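Local coordinates for protein FMN reductase (NADPH) (Bacillus subtilis, PDB 3N2S) that uses NADPH to reduce flavin mononucleotide, and also reduces nitroaromatic compounds, quinones and azo dyes, working as a flavin-bound homodimer, at residues 144-149 with 238-243. Numbering follows the deposited sequence.
Sequences KVTEVL and NDYVKE
Thr146 and Tyr240 bridge two helices of the nitroreductase-type alpha-beta-alpha sandwich, linking helix 142-149 to helix 237-243 near the C-terminus. The backbones stay well apart, with 11.3 Å between Thr146 CA and Tyr240 CA, and the two segments bury just 71 Å² against each other. A long aromatic side chain suits such a gap. Tyr240 holds CG opposite its own backbone N (chi1 -173°), which sends the ring outward from its helix, and its hydroxyl oxygen makes every close approach to Thr146. The ring presents neither face to the threonine: Thr146 OG1 sits at the phenol edge, near the ring plane, and lies close to the continuation of the Tyr240 CZ-OH bond, the angle at OH being about 161°.

Threonine fits the other side because it is short and two-natured. Its hydroxyl, set between backbone N and carbonyl carbon (chi1 62°), turns back into its own helix and hydrogen-bonds to the carbonyl oxygen of Asp143. A carbonyl can only accept, so Thr146 OG1 is the donor there, and a buried polar atom is satisfied within the first turn. The side chain of Thr146 also packs on Pro157 of strand 155-164, while Tyr240 leans on Leu142 and Asp143. Two residues before Tyr240, Asn238 OD1 takes a hydrogen bond from Thr104 N of the second subunit, placing helix 237-243 beside the dimer interface. At the junction itself, Tyr240 OH lies 3.1 Å from Thr146 OG1 and 3.3 Å from the methyl carbon Thr146 CG2.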
ATOM      1  N   LYS A 144     -11.804  10.681  16.719  1.00 16.30           N
ATOM      2  CA  LYS A 144     -12.042  12.092  16.426  1.00 14.86           C
ATOM      3  C   LYS A 144     -11.921  12.384  14.935  1.00 17.41           C
ATOM      4  O   LYS A 144     -12.678  13.202  14.424  1.00 18.14           O
ATOM      5  CB  LYS A 144     -11.140  12.999  17.280  1.00 17.56           C
ATOM      6  CG  LYS A 144     -11.496  12.905  18.764  1.00 30.52           C
ATOM      7  CD  LYS A 144     -10.714  13.875  19.637  1.00 47.71           C
ATOM      8  CE  LYS A 144     -10.924  13.627  21.119  1.00 52.34           C
ATOM      9  NZ  LYS A 144     -12.355  13.719  21.522  1.00 59.33           N
ATOM     10  N   VAL A 145     -11.001  11.707  14.225  1.00 14.97           N
ATOM     11  CA  VAL A 145     -10.827  11.847  12.768  1.00 14.74           C
ATOM     12  C   VAL A 145     -12.114  11.391  12.038  1.00 17.70           C
ATOM     13  O   VAL A 145     -12.609  12.116  11.164  1.00 15.05           O
ATOM     14  CB  VAL A 145      -9.546  11.120  12.266  1.00 19.20           C
ATOM     15  CG1 VAL A 145      -9.498  11.061  10.745  1.00 19.44           C
ATOM     16  CG2 VAL A 145      -8.283  11.800  12.814  1.00 18.82           C
ATOM     17  N   THR A 146     -12.718  10.247  12.486  1.00 14.43           N
ATOM     18  CA  THR A 146     -13.959   9.762  11.879  1.00 14.97           C
ATOM     19  C   THR A 146     -15.105  10.753  12.108  1.00 19.79           C
ATOM     20  O   THR A 146     -15.979  10.865  11.246  1.00 17.85           O
ATOM     21  CB  THR A 146     -14.315   8.330  12.336  1.00 26.21           C
ATOM     22  OG1 THR A 146     -14.528   8.306  13.745  1.00 28.93           O
ATOM     23  CG2 THR A 146     -13.255   7.300  11.942  1.00 24.42           C
ATOM     24  N   GLU A 147     -15.086  11.502  13.242  1.00 17.80           N
ATOM     25  CA  GLU A 147     -16.096  12.526  13.512  1.00 18.14           C
ATOM     26  C   GLU A 147     -15.883  13.734  12.590  1.00 19.51           C
ATOM     27  O   GLU A 147     -16.860  14.281  12.088  1.00 16.71           O
ATOM     28  CB  GLU A 147     -16.056  12.995  14.978  1.00 20.53           C
ATOM     29  CG  GLU A 147     -16.436  11.951  16.001  1.00 40.27           C
ATOM     30  CD  GLU A 147     -16.633  12.584  17.360  1.00 71.80           C
ATOM     31  OE1 GLU A 147     -15.773  12.381  18.245  1.00 59.43           O
ATOM     32  OE2 GLU A 147     -17.620  13.338  17.524  1.00 76.96           O
ATOM     33  N   VAL A 148     -14.605  14.153  12.363  1.00 18.00           N
ATOM     34  CA  VAL A 148     -14.292  15.285  11.471  1.00 17.86           C
ATOM     35  C   VAL A 148     -14.771  14.957  10.036  1.00 20.42           C
ATOM     36  O   VAL A 148     -15.416  15.785   9.379  1.00 20.11           O
ATOM     37  CB  VAL A 148     -12.769  15.646  11.503  1.00 21.67           C
ATOM     38  CG1 VAL A 148     -12.387  16.619  10.387  1.00 20.99           C
ATOM     39  CG2 VAL A 148     -12.348  16.201  12.854  1.00 21.22           C
ATOM     40  N   LEU A 149     -14.457  13.748   9.570  1.00 15.82           N
ATOM     41  CA  LEU A 149     -14.764  13.307   8.205  1.00 15.90           C
ATOM     42  C   LEU A 149     -16.147  12.679   8.047  1.00 21.39           C
ATOM     43  O   LEU A 149     -16.551  12.394   6.919  1.00 19.90           O
ATOM     44  CB  LEU A 149     -13.673  12.339   7.711  1.00 15.15           C
ATOM     45  CG  LEU A 149     -12.213  12.845   7.770  1.00 17.83           C
ATOM     46  CD1 LEU A 149     -11.249  11.726   7.430  1.00 16.77           C
ATOM     47  CD2 LEU A 149     -11.994  14.026   6.842  1.00 18.25           C
ATOM     48  N   ASN A 238      -6.084  -1.736  18.375  1.00 14.64           N
ATOM     49  CA  ASN A 238      -6.404  -3.175  18.469  1.00 15.64           C
ATOM     50  C   ASN A 238      -7.920  -3.356  18.548  1.00 21.52           C
ATOM     51  O   ASN A 238      -8.493  -4.131  17.774  1.00 21.64           O
ATOM     52  CB  ASN A 238      -5.738  -3.799  19.717  1.00 16.71           C
ATOM     53  CG  ASN A 238      -4.237  -3.851  19.688  1.00 27.70           C
ATOM     54  OD1 ASN A 238      -3.576  -3.458  18.715  1.00 22.17           O
ATOM     55  ND2 ASN A 238      -3.658  -4.323  20.780  1.00 22.23           N
ATOM     56  N   ASP A 239      -8.573  -2.563  19.434  1.00 17.69           N
ATOM     57  CA  ASP A 239     -10.015  -2.597  19.617  1.00 17.99           C
ATOM     58  C   ASP A 239     -10.734  -1.635  18.710  1.00 20.22           C
ATOM     59  O   ASP A 239     -11.824  -1.975  18.261  1.00 19.05           O
ATOM     60  CB  ASP A 239     -10.402  -2.311  21.082  1.00 20.38           C
ATOM     61  CG  ASP A 239      -9.839  -3.342  22.052  1.00 33.75           C
ATOM     62  OD1 ASP A 239      -9.880  -4.560  21.728  1.00 34.46           O
ATOM     63  OD2 ASP A 239      -9.349  -2.939  23.118  1.00 43.23           O
ATOM     64  N   TYR A 240     -10.172  -0.425  18.468  1.00 16.20           N
ATOM     65  CA  TYR A 240     -10.848   0.576  17.635  1.00 15.71           C
ATOM     66  C   TYR A 240     -11.106   0.112  16.202  1.00 18.44           C
ATOM     67  O   TYR A 240     -12.193   0.378  15.678  1.00 17.36           O
ATOM     68  CB  TYR A 240     -10.172   1.960  17.679  1.00 17.85           C
ATOM     69  CG  TYR A 240     -10.980   3.006  16.949  1.00 20.81           C
ATOM     70  CD1 TYR A 240     -12.062   3.628  17.563  1.00 22.88           C
ATOM     71  CD2 TYR A 240     -10.728   3.301  15.612  1.00 21.85           C
ATOM     72  CE1 TYR A 240     -12.856   4.534  16.873  1.00 22.96           C
ATOM     73  CE2 TYR A 240     -11.524   4.196  14.907  1.00 22.47           C
ATOM     74  CZ  TYR A 240     -12.577   4.819  15.546  1.00 30.58           C
ATOM     75  OH  TYR A 240     -13.361   5.694  14.842  1.00 35.62           O
ATOM     76  N   VAL A 241     -10.130  -0.581  15.564  1.00 14.84           N
ATOM     77  CA  VAL A 241     -10.380  -1.067  14.192  1.00 15.62           C
ATOM     78  C   VAL A 241     -11.583  -2.043  14.144  1.00 18.16           C
ATOM     79  O   VAL A 241     -12.387  -1.969  13.225  1.00 15.98           O
ATOM     80  CB  VAL A 241      -9.129  -1.564  13.410  1.00 20.36           C
ATOM     81  CG1 VAL A 241      -8.004  -0.531  13.441  1.00 19.18           C
ATOM     82  CG2 VAL A 241      -8.643  -2.914  13.901  1.00 21.09           C
ATOM     83  N   LYS A 242     -11.707  -2.914  15.166  1.00 16.67           N
ATOM     84  CA  LYS A 242     -12.811  -3.880  15.337  1.00 16.13           C
ATOM     85  C   LYS A 242     -14.148  -3.163  15.497  1.00 21.95           C
ATOM     86  O   LYS A 242     -15.139  -3.603  14.915  1.00 21.55           O
ATOM     87  CB  LYS A 242     -12.542  -4.802  16.542  1.00 18.02           C
ATOM     88  CG  LYS A 242     -11.374  -5.758  16.336  1.00 24.48           C
ATOM     89  CD  LYS A 242     -11.057  -6.530  17.602  1.00 30.99           C
ATOM     90  CE  LYS A 242      -9.753  -7.294  17.506  1.00 48.58           C
ATOM     91  NZ  LYS A 242      -9.832  -8.475  16.595  1.00 61.55           N
ATOM     92  N   GLU A 243     -14.162  -2.029  16.246  1.00 19.87           N
ATOM     93  CA  GLU A 243     -15.326  -1.168  16.469  1.00 20.95           C
ATOM     94  C   GLU A 243     -15.835  -0.617  15.130  1.00 24.58           C
ATOM     95  O   GLU A 243     -17.039  -0.419  14.966  1.00 23.46           O
ATOM     96  CB  GLU A 243     -14.945  -0.014  17.428  1.00 22.98           C
ATOM     97  CG  GLU A 243     -16.084   0.884  17.891  1.00 35.69           C
ATOM     98  CD  GLU A 243     -15.664   2.015  18.818  1.00 58.00           C
ATOM     99  OE1 GLU A 243     -14.721   1.818  19.619  1.00 44.90           O
ATOM    100  OE2 GLU A 243     -16.284   3.100  18.747  1.00 52.41           O
TER